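Local coordinates for L-tyrosine isonitrile synthase (Pseudomonas aeruginosa, PDB 3E59), which makes the isonitrile group of an isocyano tyrosine derivative on the route to paerucumarin, taking the carbon from C2 of ribulose 5-phosphate, at residues F62-F67 against S91-L96; G150-E155 against A245-R250; G177-L182 against V233-W238. All blocks are in the same frame, centred on the assembly; numbering follows the deposited sequence.

Interaction 1: residues F62-F67 against S91-L96; sequences FVLPAF and SFLNHL
The Phe67 ring is met by Leu93 at its edge. The methyl CD1 of Leu93 lies near the ring plane, 4.2 Å from CE1 of Phe67. The Trp281 ring also meets Phe67, with the two planes at about 45°. Leu64 comes to the same methyl: its CD2 is 3.8 Å from CD1 of Leu93. The other methyl of Leu93 is a little farther, with CD2 of Leu93 4.3 Å from CD2 of Leu64. One branch of the helix leucine is therefore shared by a strand leucine and a phenylalanine. The Leu64 and Leu93 side chains cross at about a right angle. Phe67 and Leu93 run past each other in opposite directions.

Strand 60-64, helix 84-103 and strand 108-112 form a beta-alpha-beta crossover. The two strands are neighbours in the parallel five-stranded sheet of a Rossmann-like fold. The contact joins the first strand of this unit, and the loop just after it, to the helix. Leu93 also touches Ile110 of the second strand, and Leu64 touches Leu254 on the other neighbouring strand.

The backbones stay well apart, with CA of Leu64 10.3 Å from CA of Leu93, and the side chains bridge the distance. Leu64 extends with CG opposite its own N (chi1 175°). CB of Phe67 points to the helix. All three touching residues are buried and the contact is wholly apolar. The carbonyl of Phe67 is bonded to Ser114 OG.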
# COMPACT_ATOMS: atom_id res chain seq x y z
N PHE A 62 -1.13 7.49 -12.07
CA PHE A 62 -1.41 7.12 -10.68
C PHE A 62 -0.09 6.87 -9.95
O PHE A 62 0.83 6.25 -10.50
CB PHE A 62 -2.30 5.86 -10.59
CG PHE A 62 -3.64 6.01 -11.27
CD1 PHE A 62 -3.79 5.68 -12.62
CD2 PHE A 62 -4.74 6.49 -10.57
CE1 PHE A 62 -5.03 5.84 -13.26
CE2 PHE A 62 -5.97 6.65 -11.19
CZ PHE A 62 -6.11 6.33 -12.55
N VAL A 63 -0.00 7.37 -8.72
CA VAL A 63 1.10 7.08 -7.81
C VAL A 63 0.55 6.25 -6.66
O VAL A 63 -0.50 6.58 -6.10
CB VAL A 63 1.74 8.39 -7.31
CG1 VAL A 63 2.51 8.18 -6.00
CG2 VAL A 63 2.66 8.95 -8.40
N LEU A 64 1.25 5.17 -6.33
CA LEU A 64 0.84 4.26 -5.25
C LEU A 64 2.01 3.88 -4.32
O LEU A 64 2.84 3.05 -4.69
CB LEU A 64 0.25 2.98 -5.87
CG LEU A 64 -0.15 1.83 -4.92
CD1 LEU A 64 -1.06 2.31 -3.78
CD2 LEU A 64 -0.78 0.66 -5.67
N PRO A 65 2.07 4.49 -3.12
CA PRO A 65 3.05 4.04 -2.14
C PRO A 65 2.61 2.71 -1.54
O PRO A 65 1.56 2.64 -0.86
CB PRO A 65 3.02 5.16 -1.07
CG PRO A 65 2.26 6.28 -1.69
CD PRO A 65 1.28 5.61 -2.59
N ALA A 66 3.39 1.66 -1.79
CA ALA A 66 2.99 0.29 -1.45
C ALA A 66 4.11 -0.71 -1.75
O ALA A 66 5.15 -0.35 -2.30
CB ALA A 66 1.73 -0.11 -2.23
N PHE A 67 3.87 -1.98 -1.40
CA PHE A 67 4.80 -3.08 -1.66
C PHE A 67 6.21 -2.83 -1.11
O PHE A 67 7.20 -2.84 -1.87
CB PHE A 67 4.86 -3.41 -3.16
CG PHE A 67 3.55 -3.87 -3.75
CD1 PHE A 67 2.68 -2.95 -4.39
CD2 PHE A 67 3.21 -5.22 -3.74
CE1 PHE A 67 1.48 -3.39 -4.97
CE2 PHE A 67 2.01 -5.66 -4.30
CZ PHE A 67 1.15 -4.75 -4.92
N SER A 91 -1.36 -7.89 -10.85
CA SER A 91 -2.10 -8.21 -12.07
C SER A 91 -3.40 -7.40 -12.10
O SER A 91 -3.79 -6.86 -13.15
CB SER A 91 -2.36 -9.71 -12.15
OG SER A 91 -3.09 -10.02 -13.32
N PHE A 92 -4.05 -7.29 -10.95
CA PHE A 92 -5.26 -6.46 -10.82
C PHE A 92 -5.02 -5.01 -11.23
O PHE A 92 -5.84 -4.41 -11.94
CB PHE A 92 -5.84 -6.48 -9.39
CG PHE A 92 -6.89 -5.42 -9.19
CD1 PHE A 92 -8.20 -5.64 -9.59
CD2 PHE A 92 -6.54 -4.17 -8.67
CE1 PHE A 92 -9.15 -4.65 -9.45
CE2 PHE A 92 -7.49 -3.17 -8.52
CZ PHE A 92 -8.79 -3.41 -8.91
N LEU A 93 -3.91 -4.45 -10.75
CA LEU A 93 -3.60 -3.05 -10.97
C LEU A 93 -3.35 -2.80 -12.45
O LEU A 93 -3.76 -1.78 -13.00
CB LEU A 93 -2.38 -2.62 -10.15
CG LEU A 93 -2.50 -2.51 -8.62
CD1 LEU A 93 -1.14 -2.26 -8.03
CD2 LEU A 93 -3.47 -1.41 -8.24
N ASN A 94 -2.66 -3.75 -13.07
CA ASN A 94 -2.46 -3.69 -14.50
C ASN A 94 -3.76 -3.75 -15.30
O ASN A 94 -3.91 -3.03 -16.28
CB ASN A 94 -1.48 -4.76 -14.98
CG ASN A 94 -0.99 -4.48 -16.38
OD1 ASN A 94 -0.23 -3.53 -16.59
ND2 ASN A 94 -1.43 -5.27 -17.35
N HIS A 95 -4.70 -4.60 -14.89
CA HIS A 95 -5.96 -4.75 -15.62
C HIS A 95 -6.85 -3.52 -15.44
O HIS A 95 -7.56 -3.14 -16.35
CB HIS A 95 -6.71 -6.03 -15.24
CG HIS A 95 -7.88 -6.34 -16.13
ND1 HIS A 95 -9.18 -6.42 -15.66
CD2 HIS A 95 -7.95 -6.57 -17.47
CE1 HIS A 95 -9.99 -6.69 -16.67
NE2 HIS A 95 -9.27 -6.79 -17.78
N LEU A 96 -6.79 -2.91 -14.26
CA LEU A 96 -7.44 -1.62 -14.01
C LEU A 96 -7.02 -0.56 -15.07
O LEU A 96 -7.86 0.17 -15.60
CB LEU A 96 -7.11 -1.16 -12.59
CG LEU A 96 -7.76 0.09 -11.99
CD1 LEU A 96 -9.26 -0.07 -11.76
CD2 LEU A 96 -7.09 0.41 -10.68

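Interaction 2: residues G150-E155 against A245-R250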
# COMPACT_ATOMS: atom_id res chain seq x y z
N GLY A 150 4.77 0.67 -13.29
CA GLY A 150 6.17 1.04 -13.07
C GLY A 150 6.54 0.96 -11.60
O GLY A 150 5.67 0.86 -10.74
N VAL A 151 7.83 0.99 -11.31
CA VAL A 151 8.33 1.02 -9.94
C VAL A 151 9.23 2.23 -9.75
O VAL A 151 10.05 2.54 -10.62
CB VAL A 151 9.08 -0.30 -9.53
CG1 VAL A 151 9.48 -0.26 -8.08
CG2 VAL A 151 8.20 -1.53 -9.77
N PHE A 152 9.06 2.91 -8.63
CA PHE A 152 9.91 4.02 -8.24
C PHE A 152 10.30 3.80 -6.78
O PHE A 152 9.45 3.81 -5.90
CB PHE A 152 9.14 5.34 -8.41
CG PHE A 152 9.96 6.57 -8.17
CD1 PHE A 152 10.79 7.09 -9.17
CD2 PHE A 152 9.88 7.24 -6.94
CE1 PHE A 152 11.54 8.24 -8.95
CE2 PHE A 152 10.64 8.40 -6.71
CZ PHE A 152 11.46 8.90 -7.71
N ASN A 153 11.60 3.57 -6.54
CA ASN A 153 12.12 3.38 -5.18
C ASN A 153 12.78 4.67 -4.69
O ASN A 153 13.01 5.59 -5.48
CB ASN A 153 13.12 2.22 -5.15
CG ASN A 153 12.58 0.96 -5.82
OD1 ASN A 153 13.07 0.53 -6.87
ND2 ASN A 153 11.57 0.37 -5.22
N LEU A 154 13.10 4.73 -3.40
CA LEU A 154 13.79 5.89 -2.84
C LEU A 154 15.11 6.22 -3.56
O LEU A 154 15.48 7.39 -3.70
CB LEU A 154 14.03 5.72 -1.34
CG LEU A 154 14.61 6.88 -0.51
CD1 LEU A 154 13.87 8.20 -0.72
CD2 LEU A 154 14.67 6.51 0.98
N GLU A 155 15.81 5.18 -4.03
CA GLU A 155 17.11 5.34 -4.68
C GLU A 155 17.03 5.85 -6.11
O GLU A 155 18.04 6.21 -6.70
CB GLU A 155 17.93 4.04 -4.62
CG GLU A 155 17.20 2.79 -5.08
CD GLU A 155 16.58 2.02 -3.93
OE1 GLU A 155 16.01 2.63 -3.00
OE2 GLU A 155 16.66 0.77 -3.97
N ALA A 245 4.78 14.04 -4.00
CA ALA A 245 3.91 15.14 -4.48
C ALA A 245 4.71 16.16 -5.29
O ALA A 245 4.19 16.79 -6.21
CB ALA A 245 3.16 15.80 -3.33
N ASP A 246 5.99 16.32 -4.96
CA ASP A 246 6.88 17.18 -5.75
C ASP A 246 7.45 16.46 -6.97
O ASP A 246 7.69 17.09 -8.00
CB ASP A 246 8.01 17.72 -4.89
CG ASP A 246 7.58 18.90 -4.03
OD1 ASP A 246 6.45 19.40 -4.21
OD2 ASP A 246 8.38 19.33 -3.17
N GLN A 247 7.67 15.15 -6.86
CA GLN A 247 8.16 14.38 -8.00
C GLN A 247 7.07 14.29 -9.07
O GLN A 247 7.36 14.48 -10.25
CB GLN A 247 8.61 12.98 -7.60
CG GLN A 247 9.82 12.93 -6.67
CD GLN A 247 11.11 13.32 -7.35
OE1 GLN A 247 11.88 14.16 -6.84
NE2 GLN A 247 11.36 12.74 -8.52
N PHE A 248 5.84 14.01 -8.64
CA PHE A 248 4.69 13.76 -9.53
C PHE A 248 3.48 14.57 -9.09
O PHE A 248 2.51 14.00 -8.58
CB PHE A 248 4.29 12.27 -9.52
CG PHE A 248 5.44 11.32 -9.73
CD1 PHE A 248 6.10 11.26 -10.96
CD2 PHE A 248 5.86 10.48 -8.70
CE1 PHE A 248 7.18 10.39 -11.15
CE2 PHE A 248 6.92 9.60 -8.87
CZ PHE A 248 7.59 9.55 -10.11
N PRO A 249 3.51 15.91 -9.28
CA PRO A 249 2.45 16.78 -8.73
C PRO A 249 1.01 16.44 -9.17
O PRO A 249 0.10 16.47 -8.35
CB PRO A 249 2.86 18.17 -9.23
CG PRO A 249 4.33 18.07 -9.50
CD PRO A 249 4.51 16.69 -10.04
N ARG A 250 0.83 16.09 -10.44
CA ARG A 250 -0.51 15.93 -10.99
C ARG A 250 -1.10 14.53 -10.82
O ARG A 250 -2.32 14.36 -10.84
CB ARG A 250 -0.54 16.33 -12.47
CG ARG A 250 0.01 17.73 -12.77
CD ARG A 250 -0.25 18.10 -14.23
NE ARG A 250 0.42 17.17 -15.14
CZ ARG A 250 -0.06 16.76 -16.31
NH1 ARG A 250 -1.25 17.17 -16.75
NH2 ARG A 250 0.65 15.91 -17.03
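Phe152 and Phe248 form a T-shaped (edge-to-face) pair. The ring centroids are 5.4 Å apart and the planes stand at 79°. Phe248 supplies the edge. Its CZ sits over the centre of one Phe152 face, 4.1 Å above the plane. Phe152 has the larger share of the buried surface. It follows Val151 of strand 149-151, and a chi1 of -174° swings its ring away from the backbone N and out to the end of helix 219-247. Phe248 is the first residue to leave that helix.

Gln247, the last helical residue, is the third partner. Its chain bends at chi2, and NE2 of Gln247 comes to 3.9 Å from CZ of Phe152. The amide approaches obliquely, with its plane only 20° from that of the ring. The aliphatic part of Gln247 packs beside its neighbour: CB of Gln247 is 3.9 Å above one face of the Phe248 ring, toward the rim. Trp240 and Leu244, earlier in the same helix, also touch Phe152.

The contact lies near the surface and joins the edge-strand side of the parallel sheet to the turn that leads into strand 252-255. The rings are held by dispersion and by the weak attraction of a C-H edge for a pi face. With no hydrogen bond between the segments, the fit of the rings probably matters more than any single polar group.

Interaction 3: residues G177-L182 against V233-W238; sequences GYAEPL and VIQRSW
Gln235 reaches from helix 219-247 to the loop at Ala179-Pro181 and to Leu182, which begins the next helix, and its side chain makes most of the contact. CB of Gln235 starts 4.1 Å from CD2 of Leu182. The chain then runs out extended, with CG turned opposite the backbone N (chi1 -178°). CG of Gln235 packs 3.9 Å from CB of Ala179, whose own CB points at the helix. Next comes CD of Gln235, 4.0 Å from CD2 of Leu182. OE1 lies beside the same methyl. The Leu182 side chain crosses that of Gln235 at about a right angle.

At the tip, NE2 of Gln235 donates to the carbonyl O of Glu180 over 2.8 Å. The bond is almost straight, with an N-H...O angle of 176°. The acceptor lies in the amide plane of Gln235. The donor in turn is tilted 23° from the carbonyl plane of Glu180. Ala179 and Leu182 pack along the amide arm, and the bond at its end should fix the rotation of the amide.

A second link uses the backbone. One water accepts from Glu180 N at 3.0 Å and donates to Gln235 O at 2.7 Å. Both backbone polar atoms of Glu180 are thus tied to the same glutamine, one directly and one through water. The Glu180 side chain takes no part in either bond.

Most of the touching residues of 177-182 are exposed, so the contact sits at the surface. Ala179 is the first residue after helix 167-178, and Pro181 holds the N-cap position of helix 182-189. This is a helix-loop-helix connection in which the short loop is laid against the side of the long helix 219-247 by one side-chain-to-backbone bond, a water bridge and packing.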
# COMPACT_ATOMS: atom_id res chain seq x y z
N GLY A 177 14.65 16.63 4.05
CA GLY A 177 13.92 17.42 3.08
C GLY A 177 12.42 17.44 3.29
O GLY A 177 11.79 18.46 3.03
N TYR A 178 11.86 16.33 3.78
CA TYR A 178 10.41 16.08 3.71
C TYR A 178 9.66 15.70 5.01
O TYR A 178 8.43 15.78 5.03
CB TYR A 178 10.10 15.07 2.58
CG TYR A 178 10.29 15.69 1.22
CD1 TYR A 178 9.34 16.58 0.72
CD2 TYR A 178 11.44 15.45 0.47
CE1 TYR A 178 9.52 17.20 -0.51
CE2 TYR A 178 11.63 16.07 -0.78
CZ TYR A 178 10.66 16.94 -1.26
OH TYR A 178 10.81 17.56 -2.48
N ALA A 179 10.37 15.31 6.08
CA ALA A 179 9.70 14.91 7.34
C ALA A 179 9.31 16.09 8.22
O ALA A 179 10.04 17.08 8.27
CB ALA A 179 10.55 13.93 8.14
N GLU A 180 8.18 15.98 8.92
CA GLU A 180 7.85 16.94 9.98
C GLU A 180 8.36 16.33 11.29
O GLU A 180 8.51 15.11 11.38
CB GLU A 180 6.34 17.22 10.03
CG GLU A 180 5.66 17.49 8.67
CD GLU A 180 5.97 18.86 8.05
OE1 GLU A 180 6.43 19.78 8.77
OE2 GLU A 180 5.74 19.03 6.83
N PRO A 181 8.65 17.16 12.32
CA PRO A 181 9.02 16.62 13.64
C PRO A 181 7.94 15.73 14.25
O PRO A 181 6.74 15.97 14.02
CB PRO A 181 9.21 17.87 14.50
CG PRO A 181 9.49 18.97 13.51
CD PRO A 181 8.66 18.64 12.32
N LEU A 182 8.35 14.73 15.04
CA LEU A 182 7.43 13.78 15.66
C LEU A 182 6.33 14.46 16.45
O LEU A 182 5.19 14.02 16.41
CB LEU A 182 8.17 12.74 16.53
CG LEU A 182 9.00 11.70 15.75
CD1 LEU A 182 9.86 10.85 16.69
CD2 LEU A 182 8.11 10.81 14.89
N VAL A 233 6.84 5.58 11.76
CA VAL A 233 6.37 5.01 10.49
C VAL A 233 5.48 5.97 9.70
O VAL A 233 5.68 6.17 8.50
CB VAL A 233 5.66 3.64 10.72
CG1 VAL A 233 5.04 3.09 9.42
CG2 VAL A 233 6.62 2.64 11.30
N ILE A 234 4.51 6.58 10.38
CA ILE A 234 3.66 7.62 9.80
C ILE A 234 4.52 8.79 9.31
O ILE A 234 4.32 9.29 8.19
CB ILE A 234 2.61 8.13 10.83
CG1 ILE A 234 1.70 6.99 11.34
CG2 ILE A 234 1.79 9.27 10.28
CD1 ILE A 234 1.00 6.25 10.25
N GLN A 235 5.49 9.21 10.13
CA GLN A 235 6.40 10.31 9.76
C GLN A 235 7.09 10.00 8.43
O GLN A 235 7.09 10.83 7.53
CB GLN A 235 7.45 10.58 10.85
CG GLN A 235 8.40 11.74 10.54
CD GLN A 235 9.66 11.70 11.36
OE1 GLN A 235 10.29 10.65 11.51
NE2 GLN A 235 10.05 12.86 11.91
N ARG A 236 7.67 8.81 8.32
CA ARG A 236 8.31 8.36 7.07
C ARG A 236 7.35 8.24 5.89
O ARG A 236 7.67 8.70 4.79
CB ARG A 236 9.05 7.03 7.26
CG ARG A 236 10.13 7.05 8.32
CD ARG A 236 11.22 8.08 8.06
NE ARG A 236 12.04 8.25 9.25
CZ ARG A 236 13.05 7.45 9.59
NH1 ARG A 236 13.39 6.42 8.82
NH2 ARG A 236 13.70 7.69 10.72
N SER A 237 6.19 7.62 6.12
CA SER A 237 5.18 7.48 5.06
C SER A 237 4.72 8.83 4.55
O SER A 237 4.55 9.02 3.35
CB SER A 237 3.96 6.70 5.54
OG SER A 237 4.34 5.43 6.04
N TRP A 238 4.51 9.77 5.48
CA TRP A 238 4.08 11.11 5.09
C TRP A 238 5.20 11.90 4.40
O TRP A 238 4.93 12.62 3.44
CB TRP A 238 3.50 11.89 6.27
CG TRP A 238 2.13 11.43 6.77
CD1 TRP A 238 1.32 10.44 6.23
CD2 TRP A 238 1.42 11.96 7.89
NE1 TRP A 238 0.16 10.33 6.97
CE2 TRP A 238 0.19 11.25 7.99
CE3 TRP A 238 1.69 12.97 8.83
CZ2 TRP A 238 -0.76 11.52 9.00
CZ3 TRP A 238 0.73 13.24 9.84
CH2 TRP A 238 -0.47 12.51 9.90
O HOH W 1 6.77 13.49 8.01

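From the N terminus, interaction 1 closes first. It makes a short loop from strand 60-64 to helix 84-103 and is complete before the others open. Interaction 2 opens at strand 149-151 and closes a long, largely helical loop at the end of helix 219-247. Interaction 3 is nested inside that loop and uses the same helix earlier in the chain. No contacts cross along the chain. Interactions 1 and 2 both reach the parallel sheet and touch where CG2 of Val63 packs 3.6 Å from CD2 of Phe248. Interactions 2 and 3 meet through a probable hydrogen bond between Tyr178 OH and Asp246 OD2. Sheet and helical region are thereby joined.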